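Local coordinates for ER-derived vesicles protein ERV41 (PDB 3ZLC) that helps carry a subset of secretory proteins from the endoplasmic reticulum to the Golgi in COPII-coated vesicles and aids retrograde transport back, at residues Val125-Ala136 against Met231-Phe240. Residues are numbered along the deposited sequence; the frame is centred on the assembly and turned at random.
Sequences VNRVSGELQITA and MPGIFFKYNF
Leu132 O is gripped twice from the facing strand: Phe236 N gives it an almost perfectly straight hydrogen bond (2.8 Å, 179°), and Phe235 CA adds a CA-H...O contact at 3.5 Å. This belongs to a classic antiparallel pairing, in which Gly130, Leu132 and Ile134 form hydrogen-bonded pairs with Tyr238, Phe236 and Ile234. On the face carrying Glu131, the carboxylate uses its oxygens differently. OE2 accepts a hydrogen bond from Gln133 NE2 at 2.7 Å, arriving from above the carboxylate plane, which probably helps fix the turn of the carboxylate. The same OE2 comes within 3.0 Å of Phe235 CD2, approaching the ring obliquely with carboxylate and ring planes 68° apart, while CG of Gln133 meets the ring edge 3.5 Å from Phe235 CD2. OE1 makes a longer salt bridge with Lys237 NZ, at 3.6 Å, the two side chains running side by side. Strand 233-240 lies between strand 130-136, antiparallel to it, and strand 188-200, parallel to it, in the larger of two beta-sheets in this lumenal domain. On the sheet face carrying Leu132, Ile134 and Phe236, side chains from strand 19-28 of the other sheet pack against the pair. Tyr238 has CG between its backbone N and carbonyl carbon (chi1 48°), which folds the ring across glycine, with Gly130 O 3.6 Å above the ring plane. Its hydroxyl donates to a water that in turn donates to Asn126 O. A leucine in place of Tyr238 would probably break this water-mediated link and leave the Gly130 backbone less covered. Farther along, Arg127 CG sits over the face of Phe240, 3.6 Å from the ring centroid, while the guanidinium reaches on to Asn210.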
loop_
_atom_site.group_PDB
_atom_site.type_symbol
_atom_site.label_atom_id
_atom_site.label_comp_id
_atom_site.label_asym_id
_atom_site.label_seq_id
_atom_site.Cartn_x
_atom_site.Cartn_y
_atom_site.Cartn_z
ATOM N N VAL A 125 9.423 10.558 -1.621
ATOM C CA VAL A 125 9.417 10.522 -3.079
ATOM C C VAL A 125 9.211 11.936 -3.610
ATOM O O VAL A 125 8.730 12.823 -2.888
ATOM C CB VAL A 125 8.321 9.567 -3.628
ATOM C CG1 VAL A 125 8.524 8.153 -3.118
ATOM C CG2 VAL A 125 6.918 10.067 -3.244
ATOM N N ASN A 126 9.583 12.164 -4.861
ATOM C CA ASN A 126 9.275 13.450 -5.470
ATOM C C ASN A 126 7.766 13.551 -5.540
ATOM O O ASN A 126 7.095 12.545 -5.806
ATOM C CB ASN A 126 9.884 13.552 -6.871
ATOM C CG ASN A 126 11.398 13.526 -6.851
ATOM O OD1 ASN A 126 12.028 14.202 -6.040
ATOM N ND2 ASN A 126 11.990 12.738 -7.746
ATOM N N ARG A 127 7.224 14.742 -5.283
ATOM C CA ARG A 127 5.773 14.937 -5.302
ATOM C C ARG A 127 5.330 15.169 -6.746
ATOM O O ARG A 127 4.915 16.278 -7.127
ATOM C CB ARG A 127 5.370 16.112 -4.390
ATOM C CG ARG A 127 3.871 16.179 -4.051
ATOM C CD ARG A 127 3.495 17.412 -3.192
ATOM N NE ARG A 127 2.034 17.529 -3.110
ATOM C CZ ARG A 127 1.287 17.014 -2.137
ATOM N NH1 ARG A 127 1.858 16.358 -1.121
ATOM N NH2 ARG A 127 -0.032 17.155 -2.177
ATOM N N VAL A 128 5.465 14.120 -7.557
ATOM C CA VAL A 128 5.031 14.134 -8.957
ATOM C C VAL A 128 4.353 12.796 -9.239
ATOM O O VAL A 128 4.409 11.885 -8.415
ATOM C CB VAL A 128 6.219 14.327 -9.945
ATOM C CG1 VAL A 128 6.850 15.702 -9.790
ATOM C CG2 VAL A 128 7.262 13.232 -9.753
ATOM N N SER A 129 3.708 12.672 -10.393
ATOM C CA SER A 129 3.090 11.402 -10.764
ATOM C C SER A 129 4.124 10.261 -10.708
ATOM O O SER A 129 5.189 10.344 -11.309
ATOM C CB SER A 129 2.485 11.494 -12.166
ATOM O OG SER A 129 1.884 10.262 -12.518
ATOM N N GLY A 130 3.822 9.207 -9.963
ATOM C CA GLY A 130 4.766 8.105 -9.857
ATOM C C GLY A 130 4.075 6.830 -9.441
ATOM O O GLY A 130 2.842 6.760 -9.423
ATOM N N GLU A 131 4.862 5.819 -9.084
ATOM C CA GLU A 131 4.282 4.523 -8.758
ATOM C C GLU A 131 5.202 3.755 -7.800
ATOM O O GLU A 131 6.420 3.766 -7.962
ATOM C CB GLU A 131 4.030 3.762 -10.072
ATOM C CG GLU A 131 3.828 2.266 -9.965
ATOM C CD GLU A 131 3.671 1.628 -11.337
ATOM O OE1 GLU A 131 3.720 2.359 -12.350
ATOM O OE2 GLU A 131 3.494 0.400 -11.410
ATOM N N LEU A 132 4.609 3.137 -6.780
ATOM C CA LEU A 132 5.336 2.246 -5.875
ATOM C C LEU A 132 4.937 0.814 -6.219
ATOM O O LEU A 132 3.743 0.509 -6.279
ATOM C CB LEU A 132 4.924 2.542 -4.440
ATOM C CG LEU A 132 5.453 1.603 -3.365
ATOM C CD1 LEU A 132 6.930 1.820 -3.193
ATOM C CD2 LEU A 132 4.725 1.875 -2.066
ATOM N N GLN A 133 5.926 -0.057 -6.435
ATOM C CA GLN A 133 5.691 -1.414 -6.932
ATOM C C GLN A 133 6.240 -2.467 -5.969
ATOM O O GLN A 133 7.420 -2.426 -5.593
ATOM C CB GLN A 133 6.368 -1.602 -8.311
ATOM C CG GLN A 133 6.034 -0.512 -9.348
ATOM C CD GLN A 133 6.716 -0.751 -10.686
ATOM O OE1 GLN A 133 7.800 -1.323 -10.741
ATOM N NE2 GLN A 133 6.074 -0.324 -11.771
ATOM N N ILE A 134 5.386 -3.416 -5.585
ATOM C CA ILE A 134 5.826 -4.602 -4.849
ATOM C C ILE A 134 5.669 -5.836 -5.755
ATOM O O ILE A 134 4.542 -6.244 -6.040
ATOM C CB ILE A 134 4.957 -4.811 -3.600
ATOM C CG1 ILE A 134 4.981 -3.557 -2.712
ATOM C CG2 ILE A 134 5.404 -6.044 -2.823
ATOM C CD1 ILE A 134 4.037 -3.644 -1.516
ATOM N N THR A 135 6.783 -6.415 -6.205
ATOM C CA THR A 135 6.757 -7.570 -7.101
ATOM C C THR A 135 7.764 -8.643 -6.682
ATOM O O THR A 135 8.485 -8.492 -5.679
ATOM C CB THR A 135 7.057 -7.179 -8.580
ATOM O OG1 THR A 135 8.415 -6.739 -8.687
ATOM C CG2 THR A 135 6.135 -6.077 -9.066
ATOM N N ALA A 136 7.807 -9.736 -7.445
ATOM C CA ALA A 136 8.797 -10.788 -7.193
ATOM C C ALA A 136 10.158 -10.347 -7.714
ATOM O O ALA A 136 10.224 -9.621 -8.708
ATOM C CB ALA A 136 8.388 -12.070 -7.859
ATOM N N MET A 231 5.512 -8.573 -15.070
ATOM C CA MET A 231 5.581 -9.238 -13.767
ATOM C C MET A 231 4.439 -8.789 -12.840
ATOM O O MET A 231 4.124 -7.598 -12.771
ATOM C CB MET A 231 6.961 -9.054 -13.109
ATOM C CG MET A 231 7.554 -7.648 -13.198
ATOM S SD MET A 231 9.030 -7.433 -12.164
ATOM C CE MET A 231 10.360 -7.789 -13.316
ATOM N N PRO A 232 3.799 -9.751 -12.144
ATOM C CA PRO A 232 2.626 -9.465 -11.311
ATOM C C PRO A 232 2.996 -8.863 -9.959
ATOM O O PRO A 232 4.175 -8.841 -9.602
ATOM C CB PRO A 232 2.002 -10.851 -11.106
ATOM C CG PRO A 232 3.158 -11.790 -11.155
ATOM C CD PRO A 232 4.116 -11.193 -12.169
ATOM N N GLY A 233 2.007 -8.380 -9.211
ATOM C CA GLY A 233 2.302 -7.826 -7.903
ATOM C C GLY A 233 1.270 -6.846 -7.409
ATOM O O GLY A 233 0.087 -6.911 -7.757
ATOM N N ILE A 234 1.724 -5.932 -6.567
ATOM C CA ILE A 234 0.829 -4.979 -5.939
ATOM C C ILE A 234 1.388 -3.604 -6.278
ATOM O O ILE A 234 2.544 -3.302 -5.960
ATOM C CB ILE A 234 0.794 -5.171 -4.409
ATOM C CG1 ILE A 234 0.288 -6.576 -4.048
ATOM C CG2 ILE A 234 -0.118 -4.117 -3.761
ATOM C CD1 ILE A 234 0.649 -7.023 -2.617
ATOM N N PHE A 235 0.576 -2.776 -6.933
ATOM C CA PHE A 235 1.056 -1.488 -7.447
ATOM C C PHE A 235 0.233 -0.313 -6.932
ATOM O O PHE A 235 -1.002 -0.321 -7.002
ATOM C CB PHE A 235 1.013 -1.492 -8.978
ATOM C CG PHE A 235 1.850 -2.592 -9.619
ATOM C CD1 PHE A 235 1.345 -3.885 -9.759
ATOM C CD2 PHE A 235 3.122 -2.322 -10.108
ATOM C CE1 PHE A 235 2.112 -4.897 -10.357
ATOM C CE2 PHE A 235 3.897 -3.328 -10.716
ATOM C CZ PHE A 235 3.387 -4.611 -10.839
ATOM N N PHE A 236 0.920 0.706 -6.435
ATOM C CA PHE A 236 0.244 1.921 -5.983
ATOM C C PHE A 236 0.629 3.054 -6.918
ATOM O O PHE A 236 1.767 3.525 -6.883
ATOM C CB PHE A 236 0.701 2.275 -4.575
ATOM C CG PHE A 236 0.362 1.224 -3.538
ATOM C CD1 PHE A 236 1.243 0.188 -3.262
ATOM C CD2 PHE A 236 -0.836 1.290 -2.821
ATOM C CE1 PHE A 236 0.943 -0.782 -2.284
ATOM C CE2 PHE A 236 -1.145 0.327 -1.846
ATOM C CZ PHE A 236 -0.254 -0.709 -1.579
ATOM N N LYS A 237 -0.291 3.464 -7.781
ATOM C CA LYS A 237 -0.028 4.609 -8.645
ATOM C C LYS A 237 -0.506 5.849 -7.922
ATOM O O LYS A 237 -1.551 5.832 -7.249
ATOM C CB LYS A 237 -0.748 4.466 -9.986
ATOM C CG LYS A 237 -0.333 3.228 -10.764
ATOM C CD LYS A 237 0.055 3.576 -12.193
ATOM C CE LYS A 237 0.390 2.320 -12.992
ATOM N NZ LYS A 237 0.813 2.627 -14.392
ATOM N N TYR A 238 0.270 6.921 -8.008
ATOM C CA TYR A 238 -0.149 8.141 -7.324
ATOM C C TYR A 238 0.056 9.376 -8.180
ATOM O O TYR A 238 1.000 9.463 -8.966
ATOM C CB TYR A 238 0.556 8.285 -5.960
ATOM C CG TYR A 238 2.055 8.057 -6.020
ATOM C CD1 TYR A 238 2.910 9.092 -6.377
ATOM C CD2 TYR A 238 2.614 6.817 -5.712
ATOM C CE1 TYR A 238 4.273 8.913 -6.424
ATOM C CE2 TYR A 238 4.005 6.625 -5.766
ATOM C CZ TYR A 238 4.821 7.682 -6.123
ATOM O OH TYR A 238 6.199 7.542 -6.198
ATOM N N ASN A 239 -0.866 10.318 -8.048
ATOM C CA ASN A 239 -0.681 11.631 -8.642
ATOM C C ASN A 239 -1.190 12.674 -7.660
ATOM O O ASN A 239 -1.980 12.359 -6.758
ATOM C CB ASN A 239 -1.416 11.753 -9.971
ATOM C CG ASN A 239 -0.770 12.768 -10.880
ATOM O OD1 ASN A 239 -0.028 13.650 -10.411
ATOM N ND2 ASN A 239 -1.025 12.654 -12.182
ATOM N N PHE A 240 -0.750 13.912 -7.837
ATOM C CA PHE A 240 -1.044 14.962 -6.866
ATOM C C PHE A 240 -1.848 16.061 -7.527
ATOM O O PHE A 240 -1.437 16.625 -8.541
ATOM C CB PHE A 240 0.270 15.489 -6.266
ATOM C CG PHE A 240 1.090 14.397 -5.614
ATOM C CD1 PHE A 240 0.874 14.050 -4.291
ATOM C CD2 PHE A 240 2.042 13.684 -6.352
ATOM C CE1 PHE A 240 1.611 13.021 -3.689
ATOM C CE2 PHE A 240 2.778 12.647 -5.759
ATOM C CZ PHE A 240 2.562 12.322 -4.427
HETATM O O HOH W 1 7.273 10.190 -7.146
HETATM O O HOH W 2 6.213 -10.395 -9.702
#